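Local coordinates for protein Adenylate/guanylate cyclase/hydrolase, alpha/beta fold family (PDB 3MR7) that probably converts ATP to cyclic AMP, this chain being the adenylate/guanylate cyclase catalytic domain of a longer protein, at residues R5-I10 against I102-L107; N31-Y36 against I94-G99; V134-H139 against R166-V171. All coordinates share one frame; numbering follows the deposited sequence.

Contact 1 (R5-I10 against I102-L107); sequences RRLCAI and IGDIVL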
ATOM      1  N   ARG A   5       7.486  29.333   1.256  1.00 58.62           N
ATOM      2  CA  ARG A   5       7.710  28.342   0.227  1.00 59.31           C
ATOM      3  C   ARG A   5       9.166  27.996   0.266  1.00 55.89           C
ATOM      4  O   ARG A   5      10.007  28.867   0.187  1.00 62.35           O
ATOM      5  CB  ARG A   5       7.366  28.900  -1.159  1.00 67.40           C
ATOM      6  CG  ARG A   5       5.939  29.448  -1.318  1.00 69.12           C
ATOM      7  CD  ARG A   5       5.749  30.088  -2.702  1.00 76.92           C
ATOM      8  NE  ARG A   5       4.403  30.612  -2.902  1.00 73.42           N
ATOM      9  CZ  ARG A   5       3.377  29.855  -3.265  1.00 74.86           C
ATOM     10  NH1 ARG A   5       3.570  28.555  -3.454  1.00 80.50           N
ATOM     11  NH2 ARG A   5       2.168  30.379  -3.419  1.00 70.66           N
ATOM     12  N   ARG A   6       9.495  26.729   0.416  1.00 50.80           N
ATOM     13  CA  ARG A   6      10.839  26.356   0.043  1.00 62.83           C
ATOM     14  C   ARG A   6      10.963  24.997  -0.684  1.00 62.48           C
ATOM     15  O   ARG A   6       9.991  24.260  -0.872  1.00 54.03           O
ATOM     16  CB  ARG A   6      11.829  26.557   1.205  1.00 74.69           C
ATOM     17  CG  ARG A   6      11.660  25.688   2.430  1.00 86.90           C
ATOM     18  CD  ARG A   6      12.768  26.041   3.424  1.00104.90           C
ATOM     19  NE  ARG A   6      12.899  25.106   4.544  1.00119.36           N
ATOM     20  CZ  ARG A   6      13.696  24.038   4.544  1.00128.29           C
ATOM     21  NH1 ARG A   6      14.425  23.752   3.473  1.00127.93           N
ATOM     22  NH2 ARG A   6      13.760  23.248   5.611  1.00130.78           N
ATOM     23  N   LEU A   7      12.178  24.717  -1.126  1.00 62.06           N
ATOM     24  CA  LEU A   7      12.538  23.470  -1.771  1.00 60.19           C
ATOM     25  C   LEU A   7      12.894  22.458  -0.655  1.00 58.33           C
ATOM     26  O   LEU A   7      13.751  22.720   0.183  1.00 56.62           O
ATOM     27  CB  LEU A   7      13.725  23.783  -2.677  1.00 56.60           C
ATOM     28  CG  LEU A   7      14.230  22.932  -3.813  1.00 63.22           C
ATOM     29  CD1 LEU A   7      13.094  22.358  -4.626  1.00 70.71           C
ATOM     30  CD2 LEU A   7      15.078  23.852  -4.645  1.00 63.00           C
ATOM     31  N   CYS A   8      12.224  21.313  -0.603  1.00 59.64           N
ATOM     32  CA  CYS A   8      12.430  20.432   0.545  1.00 56.92           C
ATOM     33  C   CYS A   8      12.509  18.983   0.178  1.00 56.13           C
ATOM     34  O   CYS A   8      11.936  18.551  -0.804  1.00 66.09           O
ATOM     35  CB  CYS A   8      11.312  20.607   1.585  1.00 54.97           C
ATOM     36  SG  CYS A   8      11.851  21.351   3.131  1.00101.24           S
ATOM     37  N   ALA A   9      13.216  18.230   0.999  1.00 53.83           N
ATOM     38  CA  ALA A   9      13.258  16.795   0.863  1.00 50.45           C
ATOM     39  C   ALA A   9      12.211  16.217   1.809  1.00 56.63           C
ATOM     40  O   ALA A   9      12.338  16.309   3.018  1.00 70.03           O
ATOM     41  CB  ALA A   9      14.630  16.291   1.221  1.00 49.79           C
ATOM     42  N   ILE A  10      11.167  15.637   1.251  1.00 51.51           N
ATOM     43  CA  ILE A  10      10.129  15.016   2.042  1.00 54.36           C
ATOM     44  C   ILE A  10      10.322  13.501   2.046  1.00 58.56           C
ATOM     45  O   ILE A  10      10.658  12.903   1.021  1.00 56.96           O
ATOM     46  CB  ILE A  10       8.750  15.337   1.473  1.00 49.23           C
ATOM     47  CG1 ILE A  10       8.502  16.825   1.551  1.00 48.50           C
ATOM     48  CG2 ILE A  10       7.672  14.631   2.240  1.00 47.56           C
ATOM     49  CD1 ILE A  10       9.096  17.554   0.447  1.00 43.56           C
ATOM     50  N   ILE A 102      11.139  15.369  -3.791  1.00 53.68           N
ATOM     51  CA  ILE A 102      11.559  16.753  -3.638  1.00 45.91           C
ATOM     52  C   ILE A 102      10.638  17.735  -4.379  1.00 52.35           C
ATOM     53  O   ILE A 102       9.996  17.384  -5.371  1.00 48.20           O
ATOM     54  CB  ILE A 102      13.015  16.905  -4.045  1.00 47.53           C
ATOM     55  CG1 ILE A 102      13.906  16.514  -2.880  1.00 47.11           C
ATOM     56  CG2 ILE A 102      13.333  18.325  -4.438  1.00 55.46           C
ATOM     57  CD1 ILE A 102      15.296  16.166  -3.319  1.00 59.41           C
ATOM     58  N   GLY A 103      10.527  18.954  -3.873  1.00 53.60           N
ATOM     59  CA  GLY A 103       9.709  19.945  -4.542  1.00 57.46           C
ATOM     60  C   GLY A 103       9.717  21.278  -3.828  1.00 61.64           C
ATOM     61  O   GLY A 103      10.240  21.385  -2.723  1.00 61.43           O
ATOM     62  N   ASP A 104       9.178  22.302  -4.489  1.00 59.20           N
ATOM     63  CA  ASP A 104       8.757  23.519  -3.810  1.00 55.66           C
ATOM     64  C   ASP A 104       7.443  23.182  -3.092  1.00 56.82           C
ATOM     65  O   ASP A 104       6.456  22.845  -3.723  1.00 60.55           O
ATOM     66  CB  ASP A 104       8.520  24.651  -4.813  1.00 57.72           C
ATOM     67  CG  ASP A 104       9.812  25.192  -5.431  1.00 69.71           C
ATOM     68  OD1 ASP A 104      10.906  24.908  -4.908  1.00 77.55           O
ATOM     69  OD2 ASP A 104       9.728  25.916  -6.447  1.00 68.74           O
ATOM     70  N   ILE A 105       7.435  23.223  -1.770  1.00 59.41           N
ATOM     71  CA  ILE A 105       6.206  22.985  -1.039  1.00 62.08           C
ATOM     72  C   ILE A 105       6.063  24.120  -0.071  1.00 67.07           C
ATOM     73  O   ILE A 105       7.030  24.809   0.199  1.00 72.64           O
ATOM     74  CB  ILE A 105       6.266  21.695  -0.240  1.00 61.77           C
ATOM     75  CG1 ILE A 105       7.005  21.922   1.065  1.00 58.38           C
ATOM     76  CG2 ILE A 105       6.996  20.641  -1.025  1.00 56.88           C
ATOM     77  CD1 ILE A 105       8.471  21.789   0.895  1.00 61.91           C
ATOM     78  N   VAL A 106       4.864  24.315   0.462  1.00 68.63           N
ATOM     79  CA  VAL A 106       4.630  25.371   1.439  1.00 59.41           C
ATOM     80  C   VAL A 106       4.673  24.857   2.881  1.00 52.40           C
ATOM     81  O   VAL A 106       4.105  23.819   3.187  1.00 51.19           O
ATOM     82  CB  VAL A 106       3.260  25.993   1.206  1.00 64.11           C
ATOM     83  CG1 VAL A 106       2.927  26.979   2.333  1.00 60.90           C
ATOM     84  CG2 VAL A 106       3.215  26.657  -0.153  1.00 60.84           C
ATOM     85  N   LEU A 107       5.346  25.580   3.764  1.00 48.28           N
ATOM     86  CA  LEU A 107       5.278  25.254   5.180  1.00 57.55           C
ATOM     87  C   LEU A 107       4.418  26.293   5.861  1.00 71.49           C
ATOM     88  O   LEU A 107       4.420  27.445   5.448  1.00 77.48           O
ATOM     89  CB  LEU A 107       6.653  25.284   5.808  1.00 54.32           C
ATOM     90  CG  LEU A 107       7.545  24.099   5.494  1.00 61.89           C
ATOM     91  CD1 LEU A 107       7.726  23.980   4.000  1.00 57.89           C
ATOM     92  CD2 LEU A 107       8.889  24.283   6.209  1.00 64.63           C
TER
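The carbonyl oxygen of Gly103 is gripped from strand 5-10 by two neighbouring residues. Cys8 N donates a hydrogen bond to Gly103 O over 2.9 Å, nearly in line with the C=O, and the CA-H of Leu7 leans on the same Gly103 O with CA 3.2 Å away. The pattern recurs one pair along, where Arg6 O takes Ile105 N at 2.9 Å together with the CA-H of Asp104. Arg6 N returns a bond to Ile105 O, 3.1 Å and more bent (143° at the hydrogen), while the return bond from Gly103 N to Cys8 O is weak. This antiparallel ladder joins the first strand to the last strand of the βαββαβ core of class III cyclases, with Arg6–Ile105 and Cys8–Gly103 as its hydrogen-bonded pairs. On the face carrying these two pairs, Ile105 CG2 meets Ile10 CD1 tip to tip at 4.0 Å. Helix 115-126 covers these isoleucines. The Arg6 guanidinium has the sulfur of Cys8 over one face and forms a salt bridge to Asp65. On the opposite face Leu7 CD1 lies 4.0 Å from Ile102 CG2, and the extended Arg5 chain brings NH1 to 3.8 Å from Val106 CG2.

Contact 2 (N31-Y36 against I94-G99); sequences NRQKLY and IQYRIG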
ATOM      1  N   ASN A  31       4.039  -3.384  19.918  1.00 50.85           N
ATOM      2  CA  ASN A  31       5.034  -2.900  20.865  1.00 51.11           C
ATOM      3  C   ASN A  31       6.451  -2.875  20.318  1.00 55.21           C
ATOM      4  O   ASN A  31       7.246  -2.002  20.678  1.00 59.11           O
ATOM      5  CB  ASN A  31       5.025  -3.719  22.145  1.00 47.95           C
ATOM      6  CG  ASN A  31       3.807  -3.477  22.967  1.00 52.19           C
ATOM      7  OD1 ASN A  31       3.116  -2.471  22.800  1.00 57.73           O
ATOM      8  ND2 ASN A  31       3.514  -4.409  23.866  1.00 44.42           N
ATOM      9  N   ARG A  32       6.777  -3.855  19.482  1.00 43.77           N
ATOM     10  CA  ARG A  32       8.051  -3.848  18.797  1.00 44.90           C
ATOM     11  C   ARG A  32       8.163  -2.570  17.974  1.00 51.18           C
ATOM     12  O   ARG A  32       9.155  -1.856  18.075  1.00 51.52           O
ATOM     13  CB  ARG A  32       8.189  -5.065  17.889  1.00 51.74           C
ATOM     14  CG  ARG A  32       9.258  -6.062  18.310  1.00 53.58           C
ATOM     15  CD  ARG A  32      10.159  -6.464  17.132  1.00 60.10           C
ATOM     16  NE  ARG A  32       9.767  -7.562  16.215  1.00 62.30           N
ATOM     17  CZ  ARG A  32       8.734  -8.401  16.323  1.00 61.94           C
ATOM     18  NH1 ARG A  32       8.548  -9.337  15.386  1.00 56.93           N
ATOM     19  NH2 ARG A  32       7.876  -8.318  17.329  1.00 57.13           N
ATOM     20  N   GLN A  33       7.146  -2.262  17.170  1.00 54.66           N
ATOM     21  CA  GLN A  33       7.253  -1.101  16.290  1.00 51.06           C
ATOM     22  C   GLN A  33       7.340   0.174  17.113  1.00 53.94           C
ATOM     23  O   GLN A  33       8.093   1.087  16.762  1.00 55.24           O
ATOM     24  CB  GLN A  33       6.153  -1.048  15.213  1.00 37.82           C
ATOM     25  CG  GLN A  33       5.067  -0.026  15.435  1.00 56.68           C
ATOM     26  CD  GLN A  33       5.439   1.379  14.980  1.00 55.83           C
ATOM     27  OE1 GLN A  33       4.730   2.331  15.295  1.00 68.42           O
ATOM     28  NE2 GLN A  33       6.546   1.519  14.265  1.00 32.24           N
ATOM     29  N   LYS A  34       6.611   0.226  18.221  1.00 47.10           N
ATOM     30  CA  LYS A  34       6.756   1.362  19.109  1.00 55.19           C
ATOM     31  C   LYS A  34       8.224   1.516  19.531  1.00 58.95           C
ATOM     32  O   LYS A  34       8.760   2.626  19.563  1.00 68.06           O
ATOM     33  CB  LYS A  34       5.855   1.213  20.326  1.00 58.56           C
ATOM     34  CG  LYS A  34       4.428   1.653  20.128  1.00 52.39           C
ATOM     35  CD  LYS A  34       3.629   1.211  21.349  1.00 67.48           C
ATOM     36  CE  LYS A  34       2.431   2.106  21.613  1.00 79.51           C
ATOM     37  NZ  LYS A  34       2.447   2.586  23.039  1.00 86.49           N
ATOM     38  N   LEU A  35       8.869   0.394  19.833  1.00 45.86           N
ATOM     39  CA  LEU A  35      10.294   0.374  20.170  1.00 46.41           C
ATOM     40  C   LEU A  35      11.199   0.883  19.064  1.00 46.67           C
ATOM     41  O   LEU A  35      12.066   1.701  19.309  1.00 49.46           O
ATOM     42  CB  LEU A  35      10.769  -1.033  20.498  1.00 31.18           C
ATOM     43  CG  LEU A  35      12.243  -0.962  20.842  1.00 37.86           C
ATOM     44  CD1 LEU A  35      12.412  -0.000  22.008  1.00 38.08           C
ATOM     45  CD2 LEU A  35      12.780  -2.312  21.170  1.00 34.99           C
ATOM     46  N   TYR A  36      11.021   0.359  17.856  1.00 47.89           N
ATOM     47  CA  TYR A  36      11.848   0.752  16.708  1.00 53.63           C
ATOM     48  C   TYR A  36      11.692   2.233  16.402  1.00 55.40           C
ATOM     49  O   TYR A  36      12.680   2.943  16.180  1.00 61.31           O
ATOM     50  CB  TYR A  36      11.517  -0.077  15.458  1.00 44.72           C
ATOM     51  CG  TYR A  36      11.944  -1.528  15.510  1.00 46.87           C
ATOM     52  CD1 TYR A  36      13.092  -1.928  16.187  1.00 51.81           C
ATOM     53  CD2 TYR A  36      11.198  -2.499  14.872  1.00 45.87           C
ATOM     54  CE1 TYR A  36      13.483  -3.257  16.207  1.00 55.46           C
ATOM     55  CE2 TYR A  36      11.571  -3.822  14.896  1.00 43.58           C
ATOM     56  CZ  TYR A  36      12.710  -4.199  15.545  1.00 56.12           C
ATOM     57  OH  TYR A  36      13.050  -5.537  15.532  1.00 58.96           O
ATOM     58  N   ILE A  94       8.548  -7.219  11.061  1.00 57.19           N
ATOM     59  CA  ILE A  94       8.022  -5.876  10.912  1.00 57.16           C
ATOM     60  C   ILE A  94       8.828  -5.249   9.798  1.00 52.91           C
ATOM     61  O   ILE A  94      10.042  -5.328   9.802  1.00 62.91           O
ATOM     62  CB  ILE A  94       8.219  -5.045  12.205  1.00 52.40           C
ATOM     63  CG1 ILE A  94       7.390  -5.635  13.341  1.00 57.83           C
ATOM     64  CG2 ILE A  94       7.885  -3.575  11.979  1.00 40.40           C
ATOM     65  CD1 ILE A  94       7.156  -4.689  14.513  1.00 64.10           C
ATOM     66  N   GLN A  95       8.173  -4.651   8.822  1.00 47.78           N
ATOM     67  CA  GLN A  95       8.926  -3.900   7.834  1.00 48.57           C
ATOM     68  C   GLN A  95       8.276  -2.586   7.534  1.00 45.97           C
ATOM     69  O   GLN A  95       7.050  -2.505   7.410  1.00 42.64           O
ATOM     70  CB  GLN A  95       9.039  -4.660   6.531  1.00 42.20           C
ATOM     71  CG  GLN A  95       9.779  -5.945   6.606  1.00 43.79           C
ATOM     72  CD  GLN A  95       9.670  -6.715   5.286  1.00 50.24           C
ATOM     73  OE1 GLN A  95       8.583  -7.155   4.890  1.00 54.90           O
ATOM     74  NE2 GLN A  95      10.784  -6.847   4.592  1.00 42.72           N
ATOM     75  N   TYR A  96       9.095  -1.561   7.380  1.00 38.86           N
ATOM     76  CA  TYR A  96       8.569  -0.283   6.946  1.00 40.27           C
ATOM     77  C   TYR A  96       8.589  -0.127   5.406  1.00 45.47           C
ATOM     78  O   TYR A  96       9.302  -0.857   4.718  1.00 47.39           O
ATOM     79  CB  TYR A  96       9.329   0.819   7.646  1.00 33.68           C
ATOM     80  CG  TYR A  96       9.112   0.814   9.142  1.00 41.72           C
ATOM     81  CD1 TYR A  96       7.915   1.251   9.692  1.00 53.12           C
ATOM     82  CD2 TYR A  96      10.102   0.379  10.003  1.00 41.69           C
ATOM     83  CE1 TYR A  96       7.719   1.250  11.058  1.00 52.19           C
ATOM     84  CE2 TYR A  96       9.924   0.367  11.343  1.00 43.70           C
ATOM     85  CZ  TYR A  96       8.739   0.805  11.885  1.00 51.47           C
ATOM     86  OH  TYR A  96       8.580   0.779  13.263  1.00 54.17           O
ATOM     87  N   ARG A  97       7.762   0.773   4.873  1.00 46.94           N
ATOM     88  CA  ARG A  97       7.865   1.221   3.470  1.00 47.95           C
ATOM     89  C   ARG A  97       8.313   2.673   3.521  1.00 54.25           C
ATOM     90  O   ARG A  97       7.942   3.393   4.444  1.00 56.90           O
ATOM     91  CB  ARG A  97       6.510   1.126   2.746  1.00 38.95           C
ATOM     92  CG  ARG A  97       6.069  -0.288   2.384  1.00 40.89           C
ATOM     93  CD  ARG A  97       4.912  -0.213   1.463  1.00 46.09           C
ATOM     94  NE  ARG A  97       3.914   0.637   2.073  1.00 56.67           N
ATOM     95  CZ  ARG A  97       2.883   0.172   2.756  1.00 56.58           C
ATOM     96  NH1 ARG A  97       2.714  -1.135   2.856  1.00 52.58           N
ATOM     97  NH2 ARG A  97       2.026   1.005   3.336  1.00 46.15           N
ATOM     98  N   ILE A  98       9.119   3.123   2.566  1.00 46.23           N
ATOM     99  CA  ILE A  98       9.548   4.520   2.604  1.00 43.53           C
ATOM    100  C   ILE A  98       9.579   5.137   1.244  1.00 45.42           C
ATOM    101  O   ILE A  98      10.052   4.530   0.305  1.00 52.04           O
ATOM    102  CB  ILE A  98      10.922   4.693   3.248  1.00 48.62           C
ATOM    103  CG1 ILE A  98      10.877   4.230   4.708  1.00 44.08           C
ATOM    104  CG2 ILE A  98      11.365   6.146   3.157  1.00 51.62           C
ATOM    105  CD1 ILE A  98      12.225   4.033   5.339  1.00 37.65           C
ATOM    106  N   GLY A  99       9.027   6.339   1.152  1.00 46.71           N
ATOM    107  CA  GLY A  99       9.089   7.158  -0.047  1.00 47.16           C
ATOM    108  C   GLY A  99       9.774   8.490   0.231  1.00 49.80           C
ATOM    109  O   GLY A  99       9.716   9.046   1.319  1.00 51.81           O
TER
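Arg32 opens the contact by laying its CB 3.6 Å from Ile94 CD1, at the place where helix 27-47, the first helix of the cyclase βαββαβ core, crosses the approach to strand 96-107. The two side chains run past each other in opposite directions. The arginine chain bends at chi2 and chi3 (chi3 -86°), and this fold-back sets one guanidinium face over Ile94 CG1, offset toward the rim of the group. Its polar end is held by a salt bridge from NE to Glu85, a carboxylate that also accepts from the backbone N of Ile94 and the hydroxyl of Tyr36. Glu85 therefore ties helix and loop together beside the apolar contact, and its charge probably offsets that of the arginine.

One residue on, Gln33 adds its CB to the pocket around the isoleucine, 3.8 Å from Ile94 CD1. The same CB sits 3.6 Å from Tyr96 OH. Arg20 and Leu21 of the second subunit pack on Gln33 and Tyr96 respectively, placing this buried patch beside the dimer interface.

A helical turn after Arg32, Tyr36 presents the edge of its ring to Ile94, while its hydroxyl lies in the guanidinium plane of Arg32. Met81 of helix 67-84 touches both tyrosines. Tyr36 CB approaches the Tyr96 ring at its edge, close to the ring plane, 3.8 Å from Tyr96 OH and 4.4 Å from Tyr96 CE2.

Contact 3 (V134-H139 against R166-V171); sequences VSDIVH and RVWQWV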
ATOM      1  N   VAL A 134      12.182   6.389  -4.379  1.00 37.56           N
ATOM      2  CA  VAL A 134      12.471   7.821  -4.492  1.00 36.90           C
ATOM      3  C   VAL A 134      12.059   8.315  -5.861  1.00 37.68           C
ATOM      4  O   VAL A 134      12.099   7.575  -6.846  1.00 42.93           O
ATOM      5  CB  VAL A 134      13.951   8.101  -4.288  1.00 40.51           C
ATOM      6  CG1 VAL A 134      14.474   7.178  -3.192  1.00 37.90           C
ATOM      7  CG2 VAL A 134      14.731   7.876  -5.600  1.00 35.71           C
ATOM      8  N   SER A 135      11.627   9.554  -5.945  1.00 39.32           N
ATOM      9  CA  SER A 135      11.245  10.052  -7.245  1.00 45.64           C
ATOM     10  C   SER A 135      12.531  10.199  -8.052  1.00 50.50           C
ATOM     11  O   SER A 135      13.640  10.132  -7.498  1.00 42.57           O
ATOM     12  CB  SER A 135      10.555  11.397  -7.122  1.00 37.86           C
ATOM     13  OG  SER A 135      11.500  12.373  -6.707  1.00 45.65           O
ATOM     14  N   ASP A 136      12.357  10.408  -9.353  1.00 47.24           N
ATOM     15  CA  ASP A 136      13.439  10.604 -10.298  1.00 44.85           C
ATOM     16  C   ASP A 136      14.244  11.845  -9.965  1.00 48.04           C
ATOM     17  O   ASP A 136      15.458  11.841 -10.103  1.00 44.90           O
ATOM     18  CB  ASP A 136      12.881  10.713 -11.723  1.00 46.31           C
ATOM     19  CG  ASP A 136      13.967  10.735 -12.762  1.00 50.99           C
ATOM     20  OD1 ASP A 136      14.822   9.846 -12.709  1.00 58.66           O
ATOM     21  OD2 ASP A 136      13.981  11.630 -13.625  1.00 56.11           O
ATOM     22  N   ILE A 137      13.573  12.917  -9.543  1.00 52.19           N
ATOM     23  CA  ILE A 137      14.302  14.104  -9.119  1.00 51.66           C
ATOM     24  C   ILE A 137      15.281  13.699  -8.006  1.00 54.96           C
ATOM     25  O   ILE A 137      16.447  14.122  -8.021  1.00 52.77           O
ATOM     26  CB  ILE A 137      13.397  15.166  -8.524  1.00 51.80           C
ATOM     27  CG1 ILE A 137      12.394  15.675  -9.508  1.00 59.34           C
ATOM     28  CG2 ILE A 137      14.171  16.351  -8.121  1.00 56.94           C
ATOM     29  CD1 ILE A 137      11.303  16.431  -8.755  1.00 50.85           C
ATOM     30  N   VAL A 138      14.816  12.908  -7.028  1.00 43.96           N
ATOM     31  CA  VAL A 138      15.678  12.580  -5.888  1.00 39.10           C
ATOM     32  C   VAL A 138      16.844  11.780  -6.395  1.00 42.32           C
ATOM     33  O   VAL A 138      17.993  11.978  -5.993  1.00 42.20           O
ATOM     34  CB  VAL A 138      14.977  11.791  -4.765  1.00 41.74           C
ATOM     35  CG1 VAL A 138      15.991  11.102  -3.891  1.00 20.38           C
ATOM     36  CG2 VAL A 138      14.123  12.711  -3.908  1.00 46.77           C
ATOM     37  N   HIS A 139      16.545  10.893  -7.330  1.00 45.77           N
ATOM     38  CA  HIS A 139      17.575  10.013  -7.864  1.00 43.22           C
ATOM     39  C   HIS A 139      18.683  10.735  -8.614  1.00 43.00           C
ATOM     40  O   HIS A 139      19.837  10.344  -8.494  1.00 44.38           O
ATOM     41  CB  HIS A 139      16.984   8.942  -8.761  1.00 42.14           C
ATOM     42  CG  HIS A 139      17.992   7.936  -9.194  1.00 48.70           C
ATOM     43  ND1 HIS A 139      18.537   7.931 -10.464  1.00 47.41           N
ATOM     44  CD2 HIS A 139      18.590   6.933  -8.524  1.00 49.21           C
ATOM     45  CE1 HIS A 139      19.405   6.948 -10.550  1.00 57.70           C
ATOM     46  NE2 HIS A 139      19.463   6.323  -9.385  1.00 55.53           N
ATOM     47  N   ARG A 166       8.537   9.207 -12.540  0.59 44.39           N
ATOM     48  CA  ARG A 166       9.419   8.068 -12.719  0.59 44.18           C
ATOM     49  C   ARG A 166       9.991   7.723 -11.347  0.59 44.34           C
ATOM     50  O   ARG A 166      10.542   8.568 -10.665  0.59 41.51           O
ATOM     51  CB  ARG A 166      10.512   8.363 -13.760  0.59 41.29           C
ATOM     52  CG  ARG A 166      11.590   7.279 -13.881  0.59 48.16           C
ATOM     53  CD  ARG A 166      12.264   7.206 -15.292  0.59 60.59           C
ATOM     54  NE  ARG A 166      11.646   6.200 -16.167  0.59 61.88           N
ATOM     55  CZ  ARG A 166      10.846   6.485 -17.189  0.59 70.45           C
ATOM     56  NH1 ARG A 166      10.584   7.752 -17.487  0.59 72.43           N
ATOM     57  NH2 ARG A 166      10.314   5.514 -17.921  0.59 72.70           N
ATOM     58  N   VAL A 167       9.829   6.468 -10.951  1.00 50.27           N
ATOM     59  CA  VAL A 167      10.138   6.024  -9.611  1.00 51.64           C
ATOM     60  C   VAL A 167      11.291   5.021  -9.592  1.00 53.01           C
ATOM     61  O   VAL A 167      11.312   4.042 -10.348  1.00 45.36           O
ATOM     62  CB  VAL A 167       8.858   5.418  -8.974  1.00 41.19           C
ATOM     63  CG1 VAL A 167       9.151   4.719  -7.671  1.00 34.18           C
ATOM     64  CG2 VAL A 167       7.804   6.519  -8.793  1.00 37.55           C
ATOM     65  N   TRP A 168      12.257   5.285  -8.723  1.00 47.94           N
ATOM     66  CA  TRP A 168      13.411   4.416  -8.568  1.00 42.41           C
ATOM     67  C   TRP A 168      13.306   3.751  -7.219  1.00 47.95           C
ATOM     68  O   TRP A 168      12.856   4.363  -6.238  1.00 50.39           O
ATOM     69  CB  TRP A 168      14.683   5.241  -8.613  1.00 41.23           C
ATOM     70  CG  TRP A 168      14.880   5.895  -9.923  1.00 46.35           C
ATOM     71  CD1 TRP A 168      14.261   7.020 -10.383  1.00 48.60           C
ATOM     72  CD2 TRP A 168      15.757   5.465 -10.957  1.00 48.90           C
ATOM     73  NE1 TRP A 168      14.696   7.316 -11.642  1.00 49.48           N
ATOM     74  CE2 TRP A 168      15.616   6.377 -12.022  1.00 52.69           C
ATOM     75  CE3 TRP A 168      16.666   4.400 -11.081  1.00 46.27           C
ATOM     76  CZ2 TRP A 168      16.340   6.251 -13.214  1.00 54.25           C
ATOM     77  CZ3 TRP A 168      17.383   4.278 -12.252  1.00 45.35           C
ATOM     78  CH2 TRP A 168      17.215   5.192 -13.313  1.00 40.48           C
ATOM     79  N   GLN A 169      13.739   2.502  -7.163  1.00 45.15           N
ATOM     80  CA  GLN A 169      13.618   1.721  -5.946  1.00 39.94           C
ATOM     81  C   GLN A 169      14.880   0.990  -5.552  1.00 43.93           C
ATOM     82  O   GLN A 169      15.617   0.462  -6.378  1.00 53.00           O
ATOM     83  CB  GLN A 169      12.487   0.699  -6.076  1.00 40.55           C
ATOM     84  CG  GLN A 169      12.215  -0.083  -4.802  1.00 41.17           C
ATOM     85  CD  GLN A 169      11.084  -1.053  -4.972  1.00 46.91           C
ATOM     86  OE1 GLN A 169      11.218  -2.045  -5.688  1.00 57.90           O
ATOM     87  NE2 GLN A 169       9.950  -0.775  -4.330  1.00 34.32           N
ATOM     88  N   TRP A 170      15.099   0.933  -4.257  1.00 48.12           N
ATOM     89  CA  TRP A 170      16.172   0.159  -3.708  1.00 48.18           C
ATOM     90  C   TRP A 170      15.579  -0.853  -2.757  1.00 52.59           C
ATOM     91  O   TRP A 170      14.702  -0.533  -1.953  1.00 50.75           O
ATOM     92  CB  TRP A 170      17.103   1.081  -2.952  1.00 49.46           C
ATOM     93  CG  TRP A 170      18.074   0.359  -2.108  1.00 60.19           C
ATOM     94  CD1 TRP A 170      19.325  -0.065  -2.460  1.00 63.44           C
ATOM     95  CD2 TRP A 170      17.889  -0.017  -0.753  1.00 61.71           C
ATOM     96  NE1 TRP A 170      19.926  -0.690  -1.401  1.00 58.52           N
ATOM     97  CE2 TRP A 170      19.066  -0.671  -0.338  1.00 58.04           C
ATOM     98  CE3 TRP A 170      16.848   0.151   0.161  1.00 54.65           C
ATOM     99  CZ2 TRP A 170      19.222  -1.161   0.934  1.00 47.68           C
ATOM    100  CZ3 TRP A 170      16.998  -0.336   1.400  1.00 44.33           C
ATOM    101  CH2 TRP A 170      18.177  -0.989   1.788  1.00 48.74           C
ATOM    102  N   VAL A 171      16.032  -2.087  -2.871  1.00 51.16           N
ATOM    103  CA  VAL A 171      15.663  -3.102  -1.909  1.00 45.89           C
ATOM    104  C   VAL A 171      16.922  -3.598  -1.281  1.00 45.64           C
ATOM    105  O   VAL A 171      17.980  -3.556  -1.881  1.00 50.01           O
ATOM    106  CB  VAL A 171      14.937  -4.303  -2.537  1.00 48.71           C
ATOM    107  CG1 VAL A 171      13.825  -3.832  -3.440  1.00 45.42           C
ATOM    108  CG2 VAL A 171      15.914  -5.182  -3.290  1.00 55.57           C
TER
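Trp168 is packed tightly, at its edge by Asp136 and over one face by His139, whereas Arg166, two residues earlier on the same strand, is exposed. The indole NE1 donates to Asp136 OD1 at 2.7 Å, reaching the carboxylate on its anti side and 19° out of its plane. With chi1 at -172° the carboxylate of Asp136 is swung away from its own N and alongside the indole edge, nearly coplanar with it. His139 stacks almost parallel on the indole, its ring centroid 3.9 Å from that of the Trp168 six-membered ring with the planes 6° apart, and its CB makes a CH-pi contact to the five-membered ring. Replacing Trp168 by alanine removes the indole N-H, which is likely to leave the Asp136 carboxylate without that donor and the His139 ring without its stacking partner. Backbone bonds in both directions pair Val134 with Trp168, Val134 N to Trp168 O being 2.8 Å.

On the looser side, Arg166 CB merely reaches Asp136 CB at 3.9 Å, and its NE pairs with Asp152 of strand 151-158. Ser135, the N-cap of helix 136-142, is hydrogen-bonded through OG to Asn101 and accepts a weak bond there from Val138 N, at a strand-to-helix junction of the cyclase sheet where strand 132-135, antiparallel to 161-170, runs into the helix.

How the contacts relate
The three contacts share one mixed sheet of the cyclase domain. Strand 96-107 serves contact 1 with its C-terminal half and contact 2 with its N-terminal end, so their centres lie 25 Å apart, on opposite sides of the chain's centre. In sequence, contact 2 is nested within the loop that contact 1 closes, and contact 3 follows both. Contact 3 enters the sheet through strand 132-135, the parallel neighbour of 96-107; its centre is about 17 Å from that of contact 1, and the two touch where Ile102 CD1 meets Val138 CG2 at 3.7 Å. Contacts 2 and 3 do not touch, their nearest atoms being about 5 Å apart. Of the three, contact 2 alone meets the second subunit.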